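Local coordinates for protein sulfate transporter 4.1, chloroplastic (Arabidopsis thaliana, PDB 7LHV) that cotransports sulfate with protons across the membrane as a dimeric SLC26/SulP carrier and may take part in regulating sulfate assimilation, at residues Gly102-Ile107 / Leu281-Ala286; Gly342-Glu347 / Pro386-Phe391; Ala356-Tyr361 / Val396-Glu401. All blocks are in the same frame, centred on the assembly; numbering follows the deposited sequence. Where two conformers were deposited one is given.

Contact 1. Residues Gly102-Ile107 / Leu281-Ala286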
loop_
_atom_site.group_PDB
_atom_site.type_symbol
_atom_site.label_atom_id
_atom_site.label_comp_id
_atom_site.label_asym_id
_atom_site.label_seq_id
_atom_site.Cartn_x
_atom_site.Cartn_y
_atom_site.Cartn_z
ATOM N N GLY A 102 36.630 19.700 -5.999
ATOM C CA GLY A 102 37.066 18.597 -5.162
ATOM C C GLY A 102 37.768 19.061 -3.904
ATOM O O GLY A 102 37.515 18.535 -2.817
ATOM N N ILE A 103 38.653 20.054 -4.027
ATOM C CA ILE A 103 39.328 20.589 -2.846
ATOM C C ILE A 103 38.311 21.183 -1.882
ATOM O O ILE A 103 38.362 20.943 -0.667
ATOM C CB ILE A 103 40.390 21.623 -3.259
ATOM C CG1 ILE A 103 41.604 20.928 -3.874
ATOM C CG2 ILE A 103 40.808 22.466 -2.069
ATOM C CD1 ILE A 103 42.596 21.878 -4.499
ATOM N N THR A 104 37.361 21.956 -2.412
ATOM C CA THR A 104 36.346 22.583 -1.573
ATOM C C THR A 104 35.508 21.540 -0.843
ATOM O O THR A 104 35.272 21.645 0.368
ATOM C CB THR A 104 35.463 23.479 -2.441
ATOM O OG1 THR A 104 36.257 24.530 -3.005
ATOM C CG2 THR A 104 34.347 24.081 -1.633
ATOM N N VAL A 105 35.069 20.505 -1.562
ATOM C CA VAL A 105 34.223 19.487 -0.955
ATOM C C VAL A 105 35.004 18.682 0.076
ATOM O O VAL A 105 34.476 18.349 1.137
ATOM C CB VAL A 105 33.604 18.586 -2.038
ATOM C CG1 VAL A 105 32.998 17.344 -1.415
ATOM C CG2 VAL A 105 32.549 19.351 -2.803
ATOM N N GLY A 106 36.268 18.359 -0.206
ATOM C CA GLY A 106 37.062 17.634 0.773
ATOM C C GLY A 106 37.292 18.429 2.044
ATOM O O GLY A 106 37.226 17.885 3.155
ATOM N N ILE A 107 37.562 19.729 1.900
ATOM C CA ILE A 107 37.736 20.588 3.068
ATOM C C ILE A 107 36.451 20.647 3.880
ATOM O O ILE A 107 36.477 20.581 5.115
ATOM C CB ILE A 107 38.205 21.991 2.636
ATOM C CG1 ILE A 107 39.680 21.957 2.240
ATOM C CG2 ILE A 107 37.983 22.999 3.747
ATOM C CD1 ILE A 107 40.189 23.263 1.682
ATOM N N LEU A 281 31.106 35.595 -2.255
ATOM C CA LEU A 281 31.735 35.107 -1.027
ATOM C C LEU A 281 30.977 33.911 -0.460
ATOM O O LEU A 281 30.618 33.872 0.714
ATOM C CB LEU A 281 31.818 36.239 -0.010
ATOM C CG LEU A 281 32.889 36.135 1.074
ATOM C CD1 LEU A 281 34.277 36.187 0.458
ATOM C CD2 LEU A 281 32.713 37.241 2.098
ATOM N N GLN A 282 30.732 32.915 -1.307
ATOM C CA GLN A 282 29.936 31.752 -0.941
ATOM C C GLN A 282 30.781 30.547 -0.555
ATOM O O GLN A 282 30.221 29.491 -0.243
ATOM C CB GLN A 282 29.001 31.375 -2.094
ATOM C CG GLN A 282 29.705 30.711 -3.262
ATOM C CD GLN A 282 28.776 30.453 -4.426
ATOM O OE1 GLN A 282 27.560 30.355 -4.255
ATOM N NE2 GLN A 282 29.342 30.334 -5.621
ATOM N N PHE A 283 32.106 30.671 -0.565
ATOM C CA PHE A 283 32.960 29.563 -0.164
ATOM C C PHE A 283 32.998 29.373 1.345
ATOM O O PHE A 283 33.408 28.304 1.810
ATOM C CB PHE A 283 34.380 29.773 -0.693
ATOM C CG PHE A 283 34.496 29.630 -2.184
ATOM C CD1 PHE A 283 34.506 28.376 -2.773
ATOM C CD2 PHE A 283 34.593 30.748 -2.996
ATOM C CE1 PHE A 283 34.612 28.240 -4.145
ATOM C CE2 PHE A 283 34.699 30.618 -4.367
ATOM C CZ PHE A 283 34.708 29.362 -4.943
ATOM N N LEU A 284 32.566 30.377 2.113
ATOM C CA LEU A 284 32.594 30.270 3.567
ATOM C C LEU A 284 31.771 29.092 4.062
ATOM O O LEU A 284 32.132 28.464 5.063
ATOM C CB LEU A 284 32.092 31.568 4.197
ATOM C CG LEU A 284 32.959 32.804 3.958
ATOM C CD1 LEU A 284 32.349 34.022 4.627
ATOM C CD2 LEU A 284 34.373 32.568 4.457
ATOM N N ARG A 285 30.673 28.769 3.370
ATOM C CA ARG A 285 29.869 27.612 3.749
ATOM C C ARG A 285 30.712 26.346 3.797
ATOM O O ARG A 285 30.516 25.489 4.666
ATOM C CB ARG A 285 28.710 27.427 2.772
ATOM C CG ARG A 285 27.535 28.353 3.002
ATOM C CD ARG A 285 26.434 28.055 2.003
ATOM N NE ARG A 285 26.038 26.653 2.056
ATOM C CZ ARG A 285 25.523 25.976 1.039
ATOM N NH1 ARG A 285 25.331 26.544 -0.141
ATOM N NH2 ARG A 285 25.194 24.699 1.209
ATOM N N ALA A 286 31.653 26.207 2.865
ATOM C CA ALA A 286 32.548 25.059 2.890
ATOM C C ALA A 286 33.635 25.206 3.940
ATOM O O ALA A 286 34.092 24.200 4.495
ATOM C CB ALA A 286 33.178 24.855 1.518
#
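Thr104 against Ala286 is apolar helix-to-helix packing within the membrane-spanning part of an SLC26 transporter, whose fold is built on the inverted-repeat plan of the sulfate permease family. The long helix 91-119 passes the start of helix 284-300, and the two segments come together through small side chains, with 6.4 Å between Thr104 CA and Ala286 CA. It is a modest contact of some 168 Å², made without a hydrogen bond across it, and so an example of packing between small side chains, without polar pairing.

The threonine divides its two branches between two tasks. Its methyl CG2 stands opposite the backbone N, across CA-CB, and is aimed at the other helix, where it meets Ala286 CB at 3.4 Å. Its hydroxyl lies beside the backbone N and turns back on its own helix to bond with Met100 O, a use of the group that settles its polar end inside a buried setting. The methyl of Ala286 also rests 4.0 Å from Thr104 O, so one alanine carbon touches both side chain and backbone of its neighbour. Val396 of helix 391-399 also packs on Thr104 and on Ala286, making the site a three-helix junction.

Two larger residues, Phe283 and Ile107, border this pair at the surface of the protein. Phe283 leans its ring in so that CE1 comes to 4.2 Å from Thr104 OG1, an oblique approach. One turn along from Thr104, Ile107 presents its CG2 methyl to Ala286 O at 4.1 Å.

Contact 2. Residues Gly342-Glu347 / Pro386-Phe391. With SO4 (sulfate ion), chain D.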
loop_
_atom_site.group_PDB
_atom_site.type_symbol
_atom_site.label_atom_id
_atom_site.label_comp_id
_atom_site.label_asym_id
_atom_site.label_seq_id
_atom_site.Cartn_x
_atom_site.Cartn_y
_atom_site.Cartn_z
ATOM N N GLY A 342 15.707 2.943 1.614
ATOM C CA GLY A 342 14.609 3.796 1.199
ATOM C C GLY A 342 15.026 5.249 1.115
ATOM O O GLY A 342 14.691 5.946 0.154
ATOM N N VAL A 343 15.813 5.706 2.091
ATOM C CA VAL A 343 16.334 7.068 2.052
ATOM C C VAL A 343 17.095 7.297 0.755
ATOM O O VAL A 343 16.863 8.283 0.043
ATOM C CB VAL A 343 17.217 7.337 3.282
ATOM C CG1 VAL A 343 18.027 8.602 3.087
ATOM C CG2 VAL A 343 16.363 7.433 4.533
ATOM N N ALA A 344 17.977 6.361 0.400
ATOM C CA ALA A 344 18.740 6.506 -0.831
ATOM C C ALA A 344 17.832 6.555 -2.047
ATOM O O ALA A 344 18.145 7.238 -3.027
ATOM C CB ALA A 344 19.744 5.366 -0.968
ATOM N N ILE A 345 16.707 5.839 -2.010
ATOM C CA ILE A 345 15.770 5.899 -3.125
ATOM C C ILE A 345 15.073 7.251 -3.160
ATOM O O ILE A 345 14.810 7.803 -4.235
ATOM C CB ILE A 345 14.766 4.737 -3.043
ATOM C CG1 ILE A 345 15.488 3.404 -3.224
ATOM C CG2 ILE A 345 13.682 4.887 -4.089
ATOM C CD1 ILE A 345 14.625 2.207 -2.941
ATOM N N LEU A 346 14.780 7.816 -1.991
ATOM C CA LEU A 346 13.940 9.005 -1.935
ATOM C C LEU A 346 14.744 10.296 -1.967
ATOM O O LEU A 346 14.314 11.272 -2.592
ATOM C CB LEU A 346 13.068 8.966 -0.679
ATOM C CG LEU A 346 11.967 7.907 -0.675
ATOM C CD1 LEU A 346 11.266 7.878 0.667
ATOM C CD2 LEU A 346 10.975 8.157 -1.792
ATOM N N GLU A 347 15.902 10.329 -1.312
ATOM C CA GLU A 347 16.684 11.555 -1.191
ATOM C C GLU A 347 17.859 11.601 -2.161
ATOM O O GLU A 347 17.961 12.532 -2.964
ATOM C CB GLU A 347 17.172 11.718 0.252
ATOM C CG GLU A 347 16.056 11.968 1.244
ATOM C CD GLU A 347 16.561 12.107 2.664
ATOM O OE1 GLU A 347 17.769 11.886 2.890
ATOM O OE2 GLU A 347 15.752 12.440 3.552
ATOM N N PRO A 386 27.346 3.043 6.199
ATOM C CA PRO A 386 26.603 3.429 4.988
ATOM C C PRO A 386 26.771 4.898 4.620
ATOM O O PRO A 386 26.746 5.784 5.476
ATOM C CB PRO A 386 25.151 3.116 5.355
ATOM C CG PRO A 386 25.233 2.080 6.371
ATOM C CD PRO A 386 26.464 2.363 7.166
ATOM N N ALA A 387 26.939 5.144 3.323
ATOM C CA ALA A 387 27.165 6.477 2.790
ATOM C C ALA A 387 26.207 6.727 1.637
ATOM O O ALA A 387 26.104 5.901 0.724
ATOM C CB ALA A 387 28.611 6.641 2.315
ATOM N N THR A 388 25.510 7.862 1.677
ATOM C CA THR A 388 24.605 8.241 0.600
ATOM C C THR A 388 24.884 9.667 0.144
ATOM O O THR A 388 25.849 10.290 0.596
ATOM C CB THR A 388 23.146 8.107 1.038
ATOM O OG1 THR A 388 22.925 8.895 2.213
ATOM C CG2 THR A 388 22.807 6.657 1.336
ATOM N N GLY A 389 24.049 10.189 -0.750
ATOM C CA GLY A 389 24.234 11.548 -1.223
ATOM C C GLY A 389 23.967 12.571 -0.136
ATOM O O GLY A 389 23.152 12.368 0.761
ATOM N N SER A 390 24.669 13.695 -0.228
ATOM C CA SER A 390 24.604 14.751 0.773
ATOM C C SER A 390 23.907 15.971 0.190
ATOM O O SER A 390 24.274 16.441 -0.887
ATOM C CB SER A 390 26.003 15.132 1.252
ATOM O OG SER A 390 26.723 13.988 1.665
ATOM N N PHE A 391 22.901 16.475 0.908
ATOM C CA PHE A 391 22.213 17.686 0.474
ATOM C C PHE A 391 23.152 18.885 0.482
ATOM O O PHE A 391 23.099 19.730 -0.418
ATOM C CB PHE A 391 21.008 17.961 1.371
ATOM C CG PHE A 391 19.811 17.110 1.066
ATOM C CD1 PHE A 391 18.873 17.515 0.132
ATOM C CD2 PHE A 391 19.610 15.914 1.732
ATOM C CE1 PHE A 391 17.768 16.734 -0.142
ATOM C CE2 PHE A 391 18.508 15.131 1.463
ATOM C CZ PHE A 391 17.586 15.541 0.525
HETATM S S SO4 D . 23.553 16.425 4.852
HETATM O O1 SO4 D . 23.215 17.834 5.009
HETATM O O2 SO4 D . 23.006 15.935 3.594
HETATM O O3 SO4 D . 22.975 15.666 5.953
HETATM O O4 SO4 D . 25.003 16.265 4.858
HETATM O O HOH W 1 20.222 11.443 1.970
#
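The central anion site of the SLC26 fold borders this contact: the short strand 388-389, paired antiparallel with strand 149-150, runs into helix 391-399, and its flank faces helix 330-358 through Thr388 against Ala344 and Phe391 against Glu347. A sulfate ion sits where helices 153-166 and 391-399 begin. Phe391 N donates to sulfate O2 over 2.7 Å with an N-H...O angle of 141°, while Ser392 OG and Ala153 N supply further bonds, the arrangement expected of the substrate site in this family.

On the buried side the packing is apolar, with Thr388 CG2 4.0 Å from Ala344 CB. Nearer the ion, Glu347 reaches out with its chain extended beyond CG. Phe391 was modelled in two conformers, so the ring contacts are tentative; in one of them Glu347 crosses the phenylalanine at about a right angle, Glu347 CG lies at the ring edge, in its plane, and Glu347 OE1 comes to 3.6 Å from Phe391 CE2. Carboxyl and ring planes then stand 77° apart, and sulfate O2 also lies at the ring edge, near CD2.

A water links the two segments: it donates to Glu347 OE1 at 2.7 Å and, weakly, to Gly389 O at 3.3 Å. Leu154, Ile209 and Thr213 of neighbouring helices pack against the same glutamate.

In that conformer, oxygens of the carboxyl group and of the sulfate would meet the ring at its edge, where the C-H groups carry partial positive charge. The amino ends of two helices would probably also stabilise the sulfate, so an anion can be held through backbone N-H groups and a hydroxyl.

Contact 3. Residues Ala356-Tyr361 / Val396-Glu401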
loop_
_atom_site.group_PDB
_atom_site.type_symbol
_atom_site.label_atom_id
_atom_site.label_comp_id
_atom_site.label_asym_id
_atom_site.label_seq_id
_atom_site.Cartn_x
_atom_site.Cartn_y
_atom_site.Cartn_z
ATOM N N ALA A 356 21.132 16.530 -12.379
ATOM C CA ALA A 356 21.238 16.176 -13.790
ATOM C C ALA A 356 20.352 17.065 -14.650
ATOM O O ALA A 356 20.756 17.491 -15.738
ATOM C CB ALA A 356 20.880 14.706 -13.993
ATOM N N ALA A 357 19.135 17.350 -14.183
ATOM C CA ALA A 357 18.256 18.251 -14.919
ATOM C C ALA A 357 18.836 19.658 -14.977
ATOM O O ALA A 357 18.727 20.341 -16.002
ATOM C CB ALA A 357 16.867 18.267 -14.286
ATOM N N LYS A 358 19.452 20.112 -13.883
ATOM C CA LYS A 358 20.061 21.439 -13.879
ATOM C C LYS A 358 21.254 21.515 -14.824
ATOM O O LYS A 358 21.447 22.527 -15.508
ATOM C CB LYS A 358 20.486 21.818 -12.462
ATOM C CG LYS A 358 19.364 22.336 -11.588
ATOM C CD LYS A 358 19.874 22.678 -10.202
ATOM C CE LYS A 358 20.967 23.731 -10.267
ATOM N NZ LYS A 358 20.461 25.033 -10.780
ATOM N N ASN A 359 22.070 20.463 -14.873
ATOM C CA ASN A 359 23.359 20.506 -15.548
ATOM C C ASN A 359 23.340 19.882 -16.939
ATOM O O ASN A 359 24.409 19.652 -17.512
ATOM C CB ASN A 359 24.423 19.831 -14.684
ATOM C CG ASN A 359 24.761 20.635 -13.450
ATOM O OD1 ASN A 359 25.529 21.594 -13.510
ATOM N ND2 ASN A 359 24.185 20.252 -12.319
ATOM N N ARG A 360 22.158 19.590 -17.483
ATOM C CA ARG A 360 21.998 19.229 -18.891
ATOM C C ARG A 360 22.721 17.925 -19.236
ATOM O O ARG A 360 23.562 17.868 -20.135
ATOM C CB ARG A 360 22.481 20.369 -19.793
ATOM C CG ARG A 360 21.647 21.634 -19.730
ATOM C CD ARG A 360 22.202 22.675 -20.686
ATOM N NE ARG A 360 21.491 23.945 -20.604
ATOM C CZ ARG A 360 20.419 24.248 -21.321
ATOM N NH1 ARG A 360 19.915 23.399 -22.202
ATOM N NH2 ARG A 360 19.842 25.435 -21.155
ATOM N N TYR A 361 22.377 16.864 -18.508
ATOM C CA TYR A 361 22.839 15.533 -18.872
ATOM C C TYR A 361 21.822 14.506 -18.393
ATOM O O TYR A 361 21.011 14.773 -17.503
ATOM C CB TYR A 361 24.242 15.235 -18.320
ATOM C CG TYR A 361 24.355 15.184 -16.812
ATOM C CD1 TYR A 361 24.612 16.331 -16.078
ATOM C CD2 TYR A 361 24.231 13.985 -16.128
ATOM C CE1 TYR A 361 24.723 16.287 -14.705
ATOM C CE2 TYR A 361 24.341 13.932 -14.754
ATOM C CZ TYR A 361 24.588 15.087 -14.049
ATOM O OH TYR A 361 24.698 15.042 -12.680
ATOM N N VAL A 396 27.236 22.329 -2.506
ATOM C CA VAL A 396 28.518 23.032 -2.519
ATOM C C VAL A 396 29.334 22.631 -3.741
ATOM O O VAL A 396 30.024 23.458 -4.348
ATOM C CB VAL A 396 29.281 22.767 -1.210
ATOM C CG1 VAL A 396 30.731 23.189 -1.337
ATOM C CG2 VAL A 396 28.614 23.498 -0.064
ATOM N N ASN A 397 29.250 21.361 -4.132
ATOM C CA ASN A 397 29.833 20.927 -5.395
ATOM C C ASN A 397 29.163 21.624 -6.575
ATOM O O ASN A 397 29.821 21.951 -7.569
ATOM C CB ASN A 397 29.704 19.410 -5.522
ATOM C CG ASN A 397 30.851 18.790 -6.278
ATOM O OD1 ASN A 397 31.952 19.332 -6.309
ATOM N ND2 ASN A 397 30.604 17.639 -6.888
ATOM N N ASN A 398 27.849 21.843 -6.487
ATOM C CA ASN A 398 27.112 22.411 -7.611
ATOM C C ASN A 398 27.518 23.856 -7.882
ATOM O O ASN A 398 27.833 24.209 -9.023
ATOM C CB ASN A 398 25.608 22.310 -7.368
ATOM C CG ASN A 398 24.801 22.503 -8.632
ATOM O OD1 ASN A 398 25.008 21.805 -9.623
ATOM N ND2 ASN A 398 23.880 23.457 -8.609
ATOM N N GLU A 399 27.523 24.717 -6.856
ATOM C CA GLU A 399 27.957 26.078 -7.177
ATOM C C GLU A 399 29.470 26.214 -7.268
ATOM O O GLU A 399 29.953 27.295 -7.616
ATOM C CB GLU A 399 27.434 27.160 -6.212
ATOM C CG GLU A 399 27.974 27.174 -4.791
ATOM C CD GLU A 399 27.230 26.252 -3.871
ATOM O OE1 GLU A 399 26.499 25.389 -4.378
ATOM O OE2 GLU A 399 27.368 26.401 -2.639
ATOM N N SER A 400 30.227 25.161 -6.974
ATOM C CA SER A 400 31.657 25.167 -7.256
ATOM C C SER A 400 31.963 24.867 -8.717
ATOM O O SER A 400 33.127 24.640 -9.058
ATOM C CB SER A 400 32.378 24.159 -6.357
ATOM O OG SER A 400 32.168 24.466 -4.991
ATOM N N GLU A 401 30.937 24.862 -9.571
ATOM C CA GLU A 401 31.086 24.645 -11.011
ATOM C C GLU A 401 31.706 23.282 -11.314
ATOM O O GLU A 401 32.480 23.132 -12.260
ATOM C CB GLU A 401 31.903 25.766 -11.657
ATOM C CG GLU A 401 31.238 27.131 -11.610
ATOM C CD GLU A 401 29.982 27.198 -12.451
ATOM O OE1 GLU A 401 29.920 26.508 -13.490
ATOM O OE2 GLU A 401 29.056 27.946 -12.072
#
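Asn359 and Asn398 face each other across the contact with their amide planes turned almost perpendicular, 87° apart, and their side chains run past one another in opposite directions. One hydrogen bond joins them. Asn359 ND2 donates to Asn398 OD1 over 3.2 Å, and the N-H...O angle of 174° makes it nearly straight. The acceptor lies in the amide plane of the donor, and the donor in turn lies in the carbonyl plane of Asn398, so the bond is well directed at both ends although the planes are twisted.

Asn398 holds CG opposite the backbone N (chi1 -163°), which carries the amide across to the 356-361 segment. Its ND2 end is met by Lys358, whose chain folds at chi3 and chi4 and crosses the amide at a slant, with Lys358 CE 3.4 Å from Asn398 ND2. The lysine thus contributes a methylene to the contact, touching the nitrogen of the amide while Asn359 bonds its oxygen.

Asn359 ND2 has a second acceptor, Leu355 O, so a single amide nitrogen just past the helix binds back to it and across to helix 391-399. A leucine in this position would probably leave Asn398 OD1 without this donor and Leu355 O without its side-chain partner, and the Asn398 amide could then turn more readily.

Just beyond, Tyr361 N bonds Ala356 O at 3.3 Å while Arg360 takes a left-handed backbone conformation, and the Arg360 side chain forms a salt bridge with Asp557 of the second subunit. The arrangement is that of a helix carboxyl end closed by a six-to-one backbone bond, here placed where the membrane part of an SLC26 dimer meets the partner's STAS domain.

From the N terminus, helix 91-119 waits through 173 largely helical residues before contact 1 closes that long loop on helix 284-300. Only then does helix 330-358 begin, and it serves the other two contacts in turn: its middle opens contact 2 and its end opens contact 3. The chain returns through strand 388-389, closing contact 2, and helix 391-399, closing contact 3, so these two loops cross rather than nest. Contact 1 lies in series with both, yet it touches contact 3 in space, where Arg285 makes a weak, long ion pair with Glu399 and Asn397 packs on Val105. Helix 391-399 thereby connects the sulfate site with helices 91-119, 284-300 and 330-358.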